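Long-range contacts in transmembrane oligosaccharyl transferase (Archaeoglobus fulgidus, PDB 3WAJ), which belongs to the STT3/AglB family of membrane proteins, joining a GT-C-type helical transmembrane region that binds a zinc ion to a large C-terminal part of mixed helices and sheets: residues Y693-E698 against Y832-I837; N796-T801 against P836-H841; A416-L421 against Y429-V434. All blocks are in the same frame, centred on the assembly; numbering follows the deposited sequence.

Interaction 1: Y693-E698 against Y832-I837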
ATOM      1  N   TYR A 693     -26.493   5.275 -14.105  1.00 39.33           N
ATOM      2  CA  TYR A 693     -25.972   4.414 -13.039  1.00 35.25           C
ATOM      3  C   TYR A 693     -27.123   3.879 -12.213  1.00 37.40           C
ATOM      4  O   TYR A 693     -28.080   4.603 -11.958  1.00 39.02           O
ATOM      5  CB  TYR A 693     -24.993   5.194 -12.144  1.00 32.35           C
ATOM      6  CG  TYR A 693     -23.823   5.704 -12.926  1.00 33.40           C
ATOM      7  CD1 TYR A 693     -22.640   5.005 -12.951  1.00 29.42           C
ATOM      8  CD2 TYR A 693     -23.921   6.858 -13.686  1.00 36.34           C
ATOM      9  CE1 TYR A 693     -21.566   5.447 -13.701  1.00 38.25           C
ATOM     10  CE2 TYR A 693     -22.849   7.308 -14.457  1.00 34.04           C
ATOM     11  CZ  TYR A 693     -21.680   6.600 -14.451  1.00 35.63           C
ATOM     12  OH  TYR A 693     -20.616   7.038 -15.199  1.00 40.33           O
ATOM     13  N   ARG A 694     -27.038   2.613 -11.805  1.00 40.98           N
ATOM     14  CA  ARG A 694     -28.051   2.004 -10.925  1.00 41.65           C
ATOM     15  C   ARG A 694     -27.300   1.212  -9.873  1.00 40.31           C
ATOM     16  O   ARG A 694     -26.211   0.691 -10.150  1.00 38.68           O
ATOM     17  CB  ARG A 694     -29.004   1.082 -11.716  1.00 42.50           C
ATOM     18  CG  ARG A 694     -28.305   0.032 -12.601  1.00 39.68           C
ATOM     19  CD  ARG A 694     -29.306  -0.914 -13.216  1.00 41.99           C
ATOM     20  NE  ARG A 694     -28.706  -1.953 -14.056  1.00 43.01           N
ATOM     21  CZ  ARG A 694     -29.403  -2.828 -14.780  1.00 42.99           C
ATOM     22  NH1 ARG A 694     -30.725  -2.788 -14.778  1.00 45.84           N
ATOM     23  NH2 ARG A 694     -28.782  -3.735 -15.510  1.00 34.73           N
ATOM     24  N   MET A 695     -27.841   1.128  -8.666  1.00 36.25           N
ATOM     25  CA  MET A 695     -27.220   0.282  -7.660  1.00 34.13           C
ATOM     26  C   MET A 695     -27.584  -1.165  -7.985  1.00 34.15           C
ATOM     27  O   MET A 695     -28.704  -1.443  -8.421  1.00 34.67           O
ATOM     28  CB  MET A 695     -27.706   0.679  -6.269  1.00 37.81           C
ATOM     29  CG  MET A 695     -27.203  -0.196  -5.125  1.00 42.64           C
ATOM     30  SD  MET A 695     -27.432   0.662  -3.566  1.00 42.55           S
ATOM     31  CE  MET A 695     -27.642  -0.743  -2.561  1.00 91.91           C
ATOM     32  N   ILE A 696     -26.644  -2.086  -7.803  1.00 32.24           N
ATOM     33  CA  ILE A 696     -26.950  -3.493  -8.059  1.00 36.45           C
ATOM     34  C   ILE A 696     -26.738  -4.376  -6.840  1.00 38.35           C
ATOM     35  O   ILE A 696     -27.255  -5.500  -6.784  1.00 41.85           O
ATOM     36  CB  ILE A 696     -26.163  -4.054  -9.249  1.00 32.33           C
ATOM     37  CG1 ILE A 696     -24.662  -3.951  -8.998  1.00 36.63           C
ATOM     38  CG2 ILE A 696     -26.548  -3.334 -10.522  1.00 26.46           C
ATOM     39  CD1 ILE A 696     -23.822  -4.480 -10.156  1.00 37.92           C
ATOM     40  N   TYR A 697     -25.979  -3.855  -5.875  1.00 33.28           N
ATOM     41  CA  TYR A 697     -25.609  -4.584  -4.656  1.00 32.16           C
ATOM     42  C   TYR A 697     -25.051  -3.630  -3.596  1.00 29.62           C
ATOM     43  O   TYR A 697     -24.326  -2.688  -3.929  1.00 30.29           O
ATOM     44  CB  TYR A 697     -24.550  -5.647  -5.002  1.00 30.88           C
ATOM     45  CG  TYR A 697     -23.959  -6.417  -3.828  1.00 35.76           C
ATOM     46  CD1 TYR A 697     -22.929  -5.880  -3.050  1.00 32.39           C
ATOM     47  CD2 TYR A 697     -24.387  -7.712  -3.532  1.00 32.78           C
ATOM     48  CE1 TYR A 697     -22.366  -6.604  -1.989  1.00 33.55           C
ATOM     49  CE2 TYR A 697     -23.833  -8.434  -2.479  1.00 31.82           C
ATOM     50  CZ  TYR A 697     -22.826  -7.875  -1.714  1.00 34.30           C
ATOM     51  OH  TYR A 697     -22.281  -8.586  -0.675  1.00 36.39           O
ATOM     52  N   GLU A 698     -25.369  -3.874  -2.327  1.00 34.65           N
ATOM     53  CA  GLU A 698     -24.621  -3.255  -1.221  1.00 37.33           C
ATOM     54  C   GLU A 698     -24.327  -4.291  -0.141  1.00 36.27           C
ATOM     55  O   GLU A 698     -25.037  -5.286  -0.005  1.00 35.84           O
ATOM     56  CB  GLU A 698     -25.362  -2.055  -0.605  1.00 35.36           C
ATOM     57  CG  GLU A 698     -26.600  -2.426   0.229  1.00 35.78           C
ATOM     58  CD  GLU A 698     -27.206  -1.216   0.971  1.00 40.87           C
ATOM     59  OE1 GLU A 698     -26.510  -0.184   1.140  1.00 41.83           O
ATOM     60  OE2 GLU A 698     -28.384  -1.287   1.399  1.00 38.04           O
ATOM     61  N   TYR A 832     -30.435  -8.523 -10.741  1.00 67.23           N
ATOM     62  CA  TYR A 832     -29.733  -7.924  -9.620  1.00 57.04           C
ATOM     63  C   TYR A 832     -30.591  -7.884  -8.349  1.00 56.24           C
ATOM     64  O   TYR A 832     -31.802  -7.630  -8.415  1.00 63.96           O
ATOM     65  CB  TYR A 832     -29.235  -6.539 -10.025  1.00 50.11           C
ATOM     66  CG  TYR A 832     -28.097  -6.590 -11.032  1.00 49.00           C
ATOM     67  CD1 TYR A 832     -26.988  -7.400 -10.816  1.00 51.20           C
ATOM     68  CD2 TYR A 832     -28.135  -5.834 -12.203  1.00 46.01           C
ATOM     69  CE1 TYR A 832     -25.937  -7.446 -11.724  1.00 53.25           C
ATOM     70  CE2 TYR A 832     -27.095  -5.876 -13.126  1.00 40.98           C
ATOM     71  CZ  TYR A 832     -25.996  -6.681 -12.885  1.00 56.70           C
ATOM     72  OH  TYR A 832     -24.943  -6.734 -13.797  1.00 58.60           O
ATOM     73  N   PRO A 833     -29.960  -8.175  -7.194  1.00 45.63           N
ATOM     74  CA  PRO A 833     -30.587  -8.195  -5.862  1.00 47.61           C
ATOM     75  C   PRO A 833     -31.047  -6.818  -5.375  1.00 52.84           C
ATOM     76  O   PRO A 833     -31.862  -6.744  -4.464  1.00 60.44           O
ATOM     77  CB  PRO A 833     -29.475  -8.743  -4.946  1.00 46.02           C
ATOM     78  CG  PRO A 833     -28.195  -8.536  -5.693  1.00 43.73           C
ATOM     79  CD  PRO A 833     -28.549  -8.602  -7.156  1.00 42.98           C
ATOM     80  N   VAL A 834     -30.514  -5.744  -5.950  1.00 50.18           N
ATOM     81  CA  VAL A 834     -31.084  -4.424  -5.709  1.00 49.36           C
ATOM     82  C   VAL A 834     -32.092  -4.173  -6.817  1.00 50.30           C
ATOM     83  O   VAL A 834     -31.719  -4.126  -7.992  1.00 52.01           O
ATOM     84  CB  VAL A 834     -30.017  -3.312  -5.727  1.00 49.78           C
ATOM     85  CG1 VAL A 834     -30.677  -1.946  -5.733  1.00 42.48           C
ATOM     86  CG2 VAL A 834     -29.073  -3.453  -4.534  1.00 45.73           C
ATOM     87  N   LYS A 835     -33.367  -4.040  -6.460  1.00 53.23           N
ATOM     88  CA  LYS A 835     -34.410  -3.828  -7.473  1.00 60.46           C
ATOM     89  C   LYS A 835     -35.428  -2.746  -7.116  1.00 57.74           C
ATOM     90  O   LYS A 835     -35.633  -2.430  -5.939  1.00 59.35           O
ATOM     91  CB  LYS A 835     -35.119  -5.145  -7.885  1.00 54.90           C
ATOM     92  CG  LYS A 835     -35.472  -6.107  -6.767  1.00 62.27           C
ATOM     93  CD  LYS A 835     -34.711  -7.439  -6.911  1.00 69.85           C
ATOM     94  CE  LYS A 835     -35.067  -8.188  -8.196  1.00 67.16           C
ATOM     95  NZ  LYS A 835     -34.112  -9.299  -8.529  1.00 59.44           N
ATOM     96  N   PRO A 836     -36.044  -2.145  -8.144  1.00 47.72           N
ATOM     97  CA  PRO A 836     -37.145  -1.230  -7.831  1.00 46.20           C
ATOM     98  C   PRO A 836     -38.356  -2.046  -7.374  1.00 53.32           C
ATOM     99  O   PRO A 836     -38.577  -3.151  -7.881  1.00 57.47           O
ATOM    100  CB  PRO A 836     -37.419  -0.519  -9.170  1.00 44.39           C
ATOM    101  CG  PRO A 836     -36.799  -1.393 -10.240  1.00 37.91           C
ATOM    102  CD  PRO A 836     -35.685  -2.163  -9.577  1.00 39.07           C
ATOM    103  N   ILE A 837     -39.111  -1.527  -6.405  1.00 55.01           N
ATOM    104  CA  ILE A 837     -40.309  -2.218  -5.926  1.00 54.80           C
ATOM    105  C   ILE A 837     -41.609  -1.501  -6.294  1.00 58.14           C
ATOM    106  O   ILE A 837     -42.692  -1.967  -5.951  1.00 60.98           O
ATOM    107  CB  ILE A 837     -40.291  -2.470  -4.403  1.00 51.78           C
ATOM    108  CG1 ILE A 837     -40.197  -1.156  -3.622  1.00 51.92           C
ATOM    109  CG2 ILE A 837     -39.177  -3.441  -4.025  1.00 47.84           C
ATOM    110  CD1 ILE A 837     -40.175  -1.358  -2.104  1.00 44.78           C
TER
HETATM  111  O   HOH W   1     -30.625  -2.988  -9.807  1.00 47.31           O
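The ring of Tyr832 bears Ile696 over one face and meets Arg694 at its edge. Arg694 and Ile696 belong to strand 693-698, an edge strand of a mixed sheet, interrupted by a classic beta bulge in which Ile696 and Tyr697 both face Ile773 of strand 771-776. Ile696 CG2 stands 3.6 Å from the centroid of the Tyr832 ring and 21° off the normal, a CH-pi contact. Arg694 NH2 lies in the ring plane, 3.6 Å from Tyr832 CE2, and the guanidinium is turned 83° to the ring, so that one of its own faces receives the ring edge at CD2. This is not a cation-pi geometry; the charge of Arg694 is instead held by salt bridges to Glu775 and Glu855.

Segment 832-837 approaches this strand without pairing regularly. Its one backbone link, from Val834 N to Ile696 O, is weak at 3.4 Å. Pro833 CG rests against the same carbonyl oxygen, while Trp509 of helix 501-513 touches Ile696, Tyr832 and Pro833 and stacks on Tyr697.

Val834 lies against the strand backbone with both methyls. With CG1 anti to its own N (chi1 169°), that methyl reaches Met695 O at 3.4 Å; the other branch, Val834 CG2, lies 3.4 Å from Tyr697 N and 3.6 Å from Met695 CE, the end of an extended methionine chain.

Interaction 2: N796-T801 against P836-H841; sequences NATIKT and PITPYH
Ile837 forks at CB beside strand 792-800, and each branch finds a different residue. Ile837 CG2 packs on Lys800 CB at 3.8 Å. Ile837 CG1, lodged between the backbone N and the carbonyl carbon (chi1 60°), passes 3.6 Å from Thr798 O, and Ile837 CD1 at the tip ends 3.8 Å from Thr798 CG2. The backbone is tied to the same carbonyl: Ile837 N donates to Thr798 O over 2.8 Å. Next to it, Ile799 and Pro836 form an antiparallel non-hydrogen-bonded pair, Ile799 CD1 against Pro836 CB.

One residue on, the ladder is broken, and a side chain bridges the gap. Thr838 OG1 accepts the N-H of Thr798 at 3.2 Å, nearly straight at 163°, and donates its own hydrogen bond to Pro839 O, 2.8 Å away. A hydroxyl thus stands in for a main-chain acceptor. Farther along, His841 N gives a single good bond of 2.7 Å to Asn796 O; the return bond is weak.

Both strands are inner ones in a four-stranded antiparallel sheet of the AglB long peripheral domain: 792-800 lies next to edge strand 806-814, whose Glu808 binds Thr798 OG1 and Asn796 ND2, and 835-844 next to 847-848, the other edge.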
ATOM      1  N   ASN A 796     -40.032   9.185 -10.255  1.00 66.23           N
ATOM      2  CA  ASN A 796     -39.908   8.699  -8.887  1.00 64.59           C
ATOM      3  C   ASN A 796     -40.125   7.184  -8.842  1.00 60.69           C
ATOM      4  O   ASN A 796     -40.982   6.653  -9.549  1.00 63.90           O
ATOM      5  CB  ASN A 796     -40.934   9.419  -8.002  1.00 70.69           C
ATOM      6  CG  ASN A 796     -40.964   8.891  -6.582  1.00 76.09           C
ATOM      7  OD1 ASN A 796     -42.030   8.617  -6.037  1.00 81.02           O
ATOM      8  ND2 ASN A 796     -39.791   8.764  -5.968  1.00 75.08           N
ATOM      9  N   ALA A 797     -39.330   6.491  -8.032  1.00 55.40           N
ATOM     10  CA  ALA A 797     -39.446   5.041  -7.862  1.00 47.99           C
ATOM     11  C   ALA A 797     -38.821   4.625  -6.535  1.00 47.39           C
ATOM     12  O   ALA A 797     -37.876   5.252  -6.054  1.00 48.88           O
ATOM     13  CB  ALA A 797     -38.790   4.304  -9.021  1.00 45.17           C
ATOM     14  N   THR A 798     -39.341   3.566  -5.932  1.00 48.93           N
ATOM     15  CA  THR A 798     -38.758   3.091  -4.680  1.00 48.69           C
ATOM     16  C   THR A 798     -37.830   1.910  -4.973  1.00 48.36           C
ATOM     17  O   THR A 798     -38.185   1.002  -5.737  1.00 52.43           O
ATOM     18  CB  THR A 798     -39.852   2.727  -3.660  1.00 44.98           C
ATOM     19  OG1 THR A 798     -40.715   3.855  -3.497  1.00 52.43           O
ATOM     20  CG2 THR A 798     -39.260   2.367  -2.306  1.00 34.36           C
ATOM     21  N   ILE A 799     -36.640   1.940  -4.381  1.00 46.38           N
ATOM     22  CA  ILE A 799     -35.619   0.922  -4.638  1.00 42.19           C
ATOM     23  C   ILE A 799     -35.363   0.146  -3.349  1.00 39.69           C
ATOM     24  O   ILE A 799     -35.265   0.748  -2.286  1.00 42.32           O
ATOM     25  CB  ILE A 799     -34.301   1.567  -5.126  1.00 39.65           C
ATOM     26  CG1 ILE A 799     -34.564   2.591  -6.243  1.00 32.34           C
ATOM     27  CG2 ILE A 799     -33.279   0.494  -5.559  1.00 43.11           C
ATOM     28  CD1 ILE A 799     -35.128   1.986  -7.536  1.00 36.47           C
ATOM     29  N   LYS A 800     -35.262  -1.181  -3.439  1.00 45.21           N
ATOM     30  CA  LYS A 800     -34.933  -2.009  -2.273  1.00 45.29           C
ATOM     31  C   LYS A 800     -33.615  -2.768  -2.471  1.00 45.64           C
ATOM     32  O   LYS A 800     -33.430  -3.470  -3.469  1.00 49.27           O
ATOM     33  CB  LYS A 800     -36.050  -3.010  -1.984  1.00 46.01           C
ATOM     34  CG  LYS A 800     -35.935  -3.730  -0.632  1.00 47.76           C
ATOM     35  CD  LYS A 800     -37.068  -4.748  -0.474  1.00 52.04           C
ATOM     36  CE  LYS A 800     -36.970  -5.524   0.828  1.00 62.48           C
ATOM     37  NZ  LYS A 800     -37.782  -6.795   0.802  1.00 72.32           N
ATOM     38  N   THR A 801     -32.711  -2.645  -1.503  1.00 38.67           N
ATOM     39  CA  THR A 801     -31.400  -3.272  -1.610  1.00 45.75           C
ATOM     40  C   THR A 801     -31.448  -4.672  -1.024  1.00 46.19           C
ATOM     41  O   THR A 801     -32.368  -5.008  -0.280  1.00 46.96           O
ATOM     42  CB  THR A 801     -30.327  -2.443  -0.877  1.00 42.05           C
ATOM     43  OG1 THR A 801     -30.318  -2.790   0.516  1.00 38.19           O
ATOM     44  CG2 THR A 801     -30.627  -0.950  -1.023  1.00 37.26           C
ATOM     45  N   PRO A 836     -36.044  -2.145  -8.144  1.00 47.72           N
ATOM     46  CA  PRO A 836     -37.145  -1.230  -7.831  1.00 46.20           C
ATOM     47  C   PRO A 836     -38.356  -2.046  -7.374  1.00 53.32           C
ATOM     48  O   PRO A 836     -38.577  -3.151  -7.881  1.00 57.47           O
ATOM     49  CB  PRO A 836     -37.419  -0.519  -9.170  1.00 44.39           C
ATOM     50  CG  PRO A 836     -36.799  -1.393 -10.240  1.00 37.91           C
ATOM     51  CD  PRO A 836     -35.685  -2.163  -9.577  1.00 39.07           C
ATOM     52  N   ILE A 837     -39.111  -1.527  -6.405  1.00 55.01           N
ATOM     53  CA  ILE A 837     -40.309  -2.218  -5.926  1.00 54.80           C
ATOM     54  C   ILE A 837     -41.609  -1.501  -6.294  1.00 58.14           C
ATOM     55  O   ILE A 837     -42.692  -1.967  -5.951  1.00 60.98           O
ATOM     56  CB  ILE A 837     -40.291  -2.470  -4.403  1.00 51.78           C
ATOM     57  CG1 ILE A 837     -40.197  -1.156  -3.622  1.00 51.92           C
ATOM     58  CG2 ILE A 837     -39.177  -3.441  -4.025  1.00 47.84           C
ATOM     59  CD1 ILE A 837     -40.175  -1.358  -2.104  1.00 44.78           C
ATOM     60  N   THR A 838     -41.491  -0.360  -6.965  1.00 60.85           N
ATOM     61  CA  THR A 838     -42.637   0.301  -7.590  1.00 57.53           C
ATOM     62  C   THR A 838     -42.269   0.566  -9.040  1.00 57.41           C
ATOM     63  O   THR A 838     -41.093   0.573  -9.386  1.00 60.75           O
ATOM     64  CB  THR A 838     -42.981   1.658  -6.925  1.00 51.21           C
ATOM     65  OG1 THR A 838     -42.036   2.651  -7.346  1.00 50.67           O
ATOM     66  CG2 THR A 838     -42.990   1.550  -5.391  1.00 40.80           C
ATOM     67  N   PRO A 839     -43.275   0.782  -9.896  1.00 63.60           N
ATOM     68  CA  PRO A 839     -42.970   1.297 -11.237  1.00 61.31           C
ATOM     69  C   PRO A 839     -42.527   2.747 -11.113  1.00 59.90           C
ATOM     70  O   PRO A 839     -42.651   3.323 -10.027  1.00 64.89           O
ATOM     71  CB  PRO A 839     -44.322   1.226 -11.951  1.00 61.08           C
ATOM     72  CG  PRO A 839     -45.343   1.201 -10.849  1.00 58.76           C
ATOM     73  CD  PRO A 839     -44.704   0.449  -9.732  1.00 59.78           C
ATOM     74  N   TYR A 840     -42.015   3.334 -12.187  1.00 53.66           N
ATOM     75  CA  TYR A 840     -41.702   4.756 -12.156  1.00 54.37           C
ATOM     76  C   TYR A 840     -42.999   5.574 -12.143  1.00 60.19           C
ATOM     77  O   TYR A 840     -43.920   5.308 -12.924  1.00 63.00           O
ATOM     78  CB  TYR A 840     -40.869   5.154 -13.375  1.00 55.66           C
ATOM     79  CG  TYR A 840     -39.460   4.601 -13.447  1.00 51.27           C
ATOM     80  CD1 TYR A 840     -38.422   5.192 -12.747  1.00 44.62           C
ATOM     81  CD2 TYR A 840     -39.165   3.518 -14.263  1.00 52.53           C
ATOM     82  CE1 TYR A 840     -37.136   4.705 -12.838  1.00 45.00           C
ATOM     83  CE2 TYR A 840     -37.881   3.020 -14.358  1.00 52.06           C
ATOM     84  CZ  TYR A 840     -36.874   3.617 -13.644  1.00 51.26           C
ATOM     85  OH  TYR A 840     -35.595   3.124 -13.742  1.00 53.56           O
ATOM     86  N   HIS A 841     -43.079   6.564 -11.261  1.00 61.45           N
ATOM     87  CA  HIS A 841     -44.210   7.488 -11.272  1.00 64.01           C
ATOM     88  C   HIS A 841     -43.761   8.805 -11.909  1.00 72.83           C
ATOM     89  O   HIS A 841     -43.096   9.618 -11.258  1.00 78.34           O
ATOM     90  CB  HIS A 841     -44.746   7.737  -9.854  1.00 59.42           C
ATOM     91  CG  HIS A 841     -44.848   6.499  -9.017  1.00 70.17           C
ATOM     92  ND1 HIS A 841     -45.826   5.547  -9.210  1.00 77.41           N
ATOM     93  CD2 HIS A 841     -44.092   6.059  -7.981  1.00 70.52           C
ATOM     94  CE1 HIS A 841     -45.665   4.571  -8.332  1.00 79.99           C
ATOM     95  NE2 HIS A 841     -44.619   4.855  -7.575  1.00 73.55           N
TER

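Interaction 3: A416-L421 against Y429-V434; sequences AMFIAL and YYFAAV
The bond from Leu421 N to Met417 O, 2.8 Å long, forms the last turn of helix 405-420, and the ring of Phe431 is pressed against that turn, with Phe431 CE2 3.7 Å from Leu421 O. The two segments form a helical hairpin in the transmembrane region: their short axes approach to 10.5 Å and run antiparallel at 155°. Cohesion across it is apolar, without a hydrogen bond.

Phe431 makes the largest single contribution. Phe418 N lies at its edge, in the ring plane, while Met417 CG comes within 3.7 Å of Phe431 CE1, the methionine chain sliding past the phenylalanine in the opposite direction. A bend at chi2 (93°) and another at chi3 carry the sulfur on to Tyr430, where Met417 SD makes an oblique Met-aromatic contact 5.3 Å from the ring centroid.

The hairpin lies near the metal site. The ring of Tyr429 meets that of His163, a zinc ligand together with Asp47 and Asp161, while the side chain of Tyr430 is about 11 Å from the zinc ion and its hydroxyl is hydrogen-bonded to Tyr211. At the near end of Tyr430, Leu421 CD1 packs 3.7 Å from Tyr430 CB.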
ATOM      1  N   ALA A 416      24.531   5.679   6.160  1.00 70.94           N
ATOM      2  CA  ALA A 416      23.916   5.722   4.832  1.00 71.48           C
ATOM      3  C   ALA A 416      22.420   5.517   4.961  1.00 74.39           C
ATOM      4  O   ALA A 416      21.628   6.186   4.296  1.00 78.20           O
ATOM      5  CB  ALA A 416      24.512   4.666   3.930  1.00 68.86           C
ATOM      6  N   MET A 417      22.046   4.577   5.823  1.00 71.62           N
ATOM      7  CA  MET A 417      20.653   4.321   6.148  1.00 72.29           C
ATOM      8  C   MET A 417      20.008   5.616   6.633  1.00 77.26           C
ATOM      9  O   MET A 417      18.994   6.073   6.091  1.00 79.87           O
ATOM     10  CB  MET A 417      20.580   3.253   7.246  1.00 72.34           C
ATOM     11  CG  MET A 417      19.435   2.261   7.134  1.00 73.60           C
ATOM     12  SD  MET A 417      19.851   0.739   6.238  1.00 86.36           S
ATOM     13  CE  MET A 417      20.071   1.330   4.569  1.00 30.05           C
ATOM     14  N   PHE A 418      20.625   6.202   7.653  1.00 72.99           N
ATOM     15  CA  PHE A 418      20.174   7.454   8.229  1.00 70.41           C
ATOM     16  C   PHE A 418      20.076   8.567   7.196  1.00 73.63           C
ATOM     17  O   PHE A 418      19.041   9.214   7.078  1.00 79.13           O
ATOM     18  CB  PHE A 418      21.141   7.876   9.322  1.00 77.12           C
ATOM     19  CG  PHE A 418      20.528   7.927  10.670  1.00 82.07           C
ATOM     20  CD1 PHE A 418      19.877   9.074  11.100  1.00 86.43           C
ATOM     21  CD2 PHE A 418      20.593   6.827  11.515  1.00 82.84           C
ATOM     22  CE1 PHE A 418      19.300   9.131  12.358  1.00 90.00           C
ATOM     23  CE2 PHE A 418      20.020   6.871  12.775  1.00 85.97           C
ATOM     24  CZ  PHE A 418      19.373   8.025  13.198  1.00 89.86           C
ATOM     25  N   ILE A 419      21.159   8.785   6.458  1.00 73.76           N
ATOM     26  CA  ILE A 419      21.218   9.853   5.465  1.00 71.17           C
ATOM     27  C   ILE A 419      20.132   9.700   4.391  1.00 70.24           C
ATOM     28  O   ILE A 419      19.440  10.656   4.056  1.00 73.98           O
ATOM     29  CB  ILE A 419      22.630   9.952   4.823  1.00 83.96           C
ATOM     30  CG1 ILE A 419      23.681  10.341   5.870  1.00 86.29           C
ATOM     31  CG2 ILE A 419      22.639  10.955   3.688  1.00 82.69           C
ATOM     32  CD1 ILE A 419      23.491  11.723   6.464  1.00 88.21           C
ATOM     33  N   ALA A 420      19.965   8.495   3.866  1.00 72.15           N
ATOM     34  CA  ALA A 420      19.024   8.288   2.766  1.00 70.59           C
ATOM     35  C   ALA A 420      17.570   8.178   3.231  1.00 80.46           C
ATOM     36  O   ALA A 420      16.657   8.630   2.537  1.00 87.39           O
ATOM     37  CB  ALA A 420      19.424   7.066   1.936  1.00 60.96           C
ATOM     38  N   LEU A 421      17.351   7.582   4.402  1.00 82.15           N
ATOM     39  CA  LEU A 421      15.992   7.256   4.839  1.00 82.64           C
ATOM     40  C   LEU A 421      15.501   8.106   6.006  1.00 88.99           C
ATOM     41  O   LEU A 421      14.776   7.619   6.868  1.00 91.51           O
ATOM     42  CB  LEU A 421      15.901   5.779   5.212  1.00 77.48           C
ATOM     43  CG  LEU A 421      16.622   4.815   4.272  1.00 75.49           C
ATOM     44  CD1 LEU A 421      16.600   3.409   4.849  1.00 78.25           C
ATOM     45  CD2 LEU A 421      16.008   4.830   2.878  1.00 71.65           C
ATOM     46  N   TYR A 429      11.449   0.192   8.296  1.00 49.00           N
ATOM     47  CA  TYR A 429      11.830  -1.199   8.572  1.00 46.99           C
ATOM     48  C   TYR A 429      13.332  -1.468   8.423  1.00 53.80           C
ATOM     49  O   TYR A 429      13.877  -2.389   9.035  1.00 56.55           O
ATOM     50  CB  TYR A 429      11.011  -2.184   7.729  1.00 41.77           C
ATOM     51  CG  TYR A 429      11.068  -1.941   6.239  1.00 39.93           C
ATOM     52  CD1 TYR A 429      12.119  -2.424   5.473  1.00 40.23           C
ATOM     53  CD2 TYR A 429      10.057  -1.255   5.593  1.00 37.67           C
ATOM     54  CE1 TYR A 429      12.175  -2.205   4.102  1.00 38.86           C
ATOM     55  CE2 TYR A 429      10.101  -1.039   4.240  1.00 42.07           C
ATOM     56  CZ  TYR A 429      11.169  -1.508   3.497  1.00 40.04           C
ATOM     57  OH  TYR A 429      11.212  -1.290   2.139  1.00 35.05           O
ATOM     58  N   TYR A 430      14.008  -0.652   7.625  1.00 52.10           N
ATOM     59  CA  TYR A 430      15.446  -0.804   7.473  1.00 49.34           C
ATOM     60  C   TYR A 430      16.230  -0.458   8.747  1.00 55.04           C
ATOM     61  O   TYR A 430      17.372  -0.907   8.920  1.00 54.75           O
ATOM     62  CB  TYR A 430      15.934   0.020   6.288  1.00 47.84           C
ATOM     63  CG  TYR A 430      15.788  -0.646   4.927  1.00 44.93           C
ATOM     64  CD1 TYR A 430      16.468  -1.815   4.629  1.00 47.23           C
ATOM     65  CD2 TYR A 430      15.027  -0.072   3.933  1.00 43.80           C
ATOM     66  CE1 TYR A 430      16.370  -2.407   3.391  1.00 46.00           C
ATOM     67  CE2 TYR A 430      14.922  -0.654   2.683  1.00 47.18           C
ATOM     68  CZ  TYR A 430      15.600  -1.820   2.421  1.00 45.92           C
ATOM     69  OH  TYR A 430      15.512  -2.413   1.184  1.00 37.89           O
ATOM     70  N   PHE A 431      15.631   0.330   9.640  1.00 53.85           N
ATOM     71  CA  PHE A 431      16.324   0.713  10.873  1.00 61.64           C
ATOM     72  C   PHE A 431      16.270  -0.413  11.903  1.00 59.78           C
ATOM     73  O   PHE A 431      17.079  -0.456  12.832  1.00 57.61           O
ATOM     74  CB  PHE A 431      15.752   2.017  11.462  1.00 75.11           C
ATOM     75  CG  PHE A 431      16.128   3.258  10.691  1.00 84.52           C
ATOM     76  CD1 PHE A 431      17.429   3.446  10.241  1.00 90.41           C
ATOM     77  CD2 PHE A 431      15.178   4.237  10.413  1.00 91.31           C
ATOM     78  CE1 PHE A 431      17.778   4.589   9.524  1.00 96.03           C
ATOM     79  CE2 PHE A 431      15.517   5.383   9.696  1.00 94.16           C
ATOM     80  CZ  PHE A 431      16.817   5.558   9.253  1.00 96.38           C
ATOM     81  N   ALA A 432      15.319  -1.327  11.720  1.00 56.92           N
ATOM     82  CA  ALA A 432      15.109  -2.420  12.663  1.00 54.76           C
ATOM     83  C   ALA A 432      16.401  -3.197  12.953  1.00 51.03           C
ATOM     84  O   ALA A 432      16.838  -3.285  14.099  1.00 51.51           O
ATOM     85  CB  ALA A 432      14.034  -3.347  12.149  1.00 51.37           C
ATOM     86  N   ALA A 433      17.013  -3.751  11.910  1.00 45.54           N
ATOM     87  CA  ALA A 433      18.278  -4.458  12.065  1.00 48.43           C
ATOM     88  C   ALA A 433      19.343  -3.556  12.665  1.00 56.31           C
ATOM     89  O   ALA A 433      20.181  -4.029  13.426  1.00 63.62           O
ATOM     90  CB  ALA A 433      18.754  -5.014  10.740  1.00 43.51           C
ATOM     91  N   VAL A 434      19.322  -2.269  12.316  1.00 53.56           N
ATOM     92  CA  VAL A 434      20.298  -1.333  12.866  1.00 59.69           C
ATOM     93  C   VAL A 434      20.127  -1.196  14.367  1.00 59.05           C
ATOM     94  O   VAL A 434      21.091  -1.333  15.121  1.00 57.03           O
ATOM     95  CB  VAL A 434      20.198   0.077  12.255  1.00 58.65           C
ATOM     96  CG1 VAL A 434      21.145   1.028  12.992  1.00 58.78           C
ATOM     97  CG2 VAL A 434      20.513   0.058  10.781  1.00 47.64           C
TER

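In the fold
Interactions 1 and 2 share Pro836 and Ile837 and lie side by side, centres 10 Å apart; Glu698 OE2 and Thr801 OG1, 2.6 Å apart, probably hydrogen-bond between them. Yet interaction 1, the more buried, joins a strand of one sheet to a loop end of another and relies on side-chain packing, whereas interaction 2, partly buried, works within a single sheet through backbone and hydroxyl bonds. Interaction 3 lies on the opposite side of the chain's centre from the other two, about 51 and 59 Å from them between centres. Also partly buried, it joins two helices in the membrane region by aromatic and aliphatic packing.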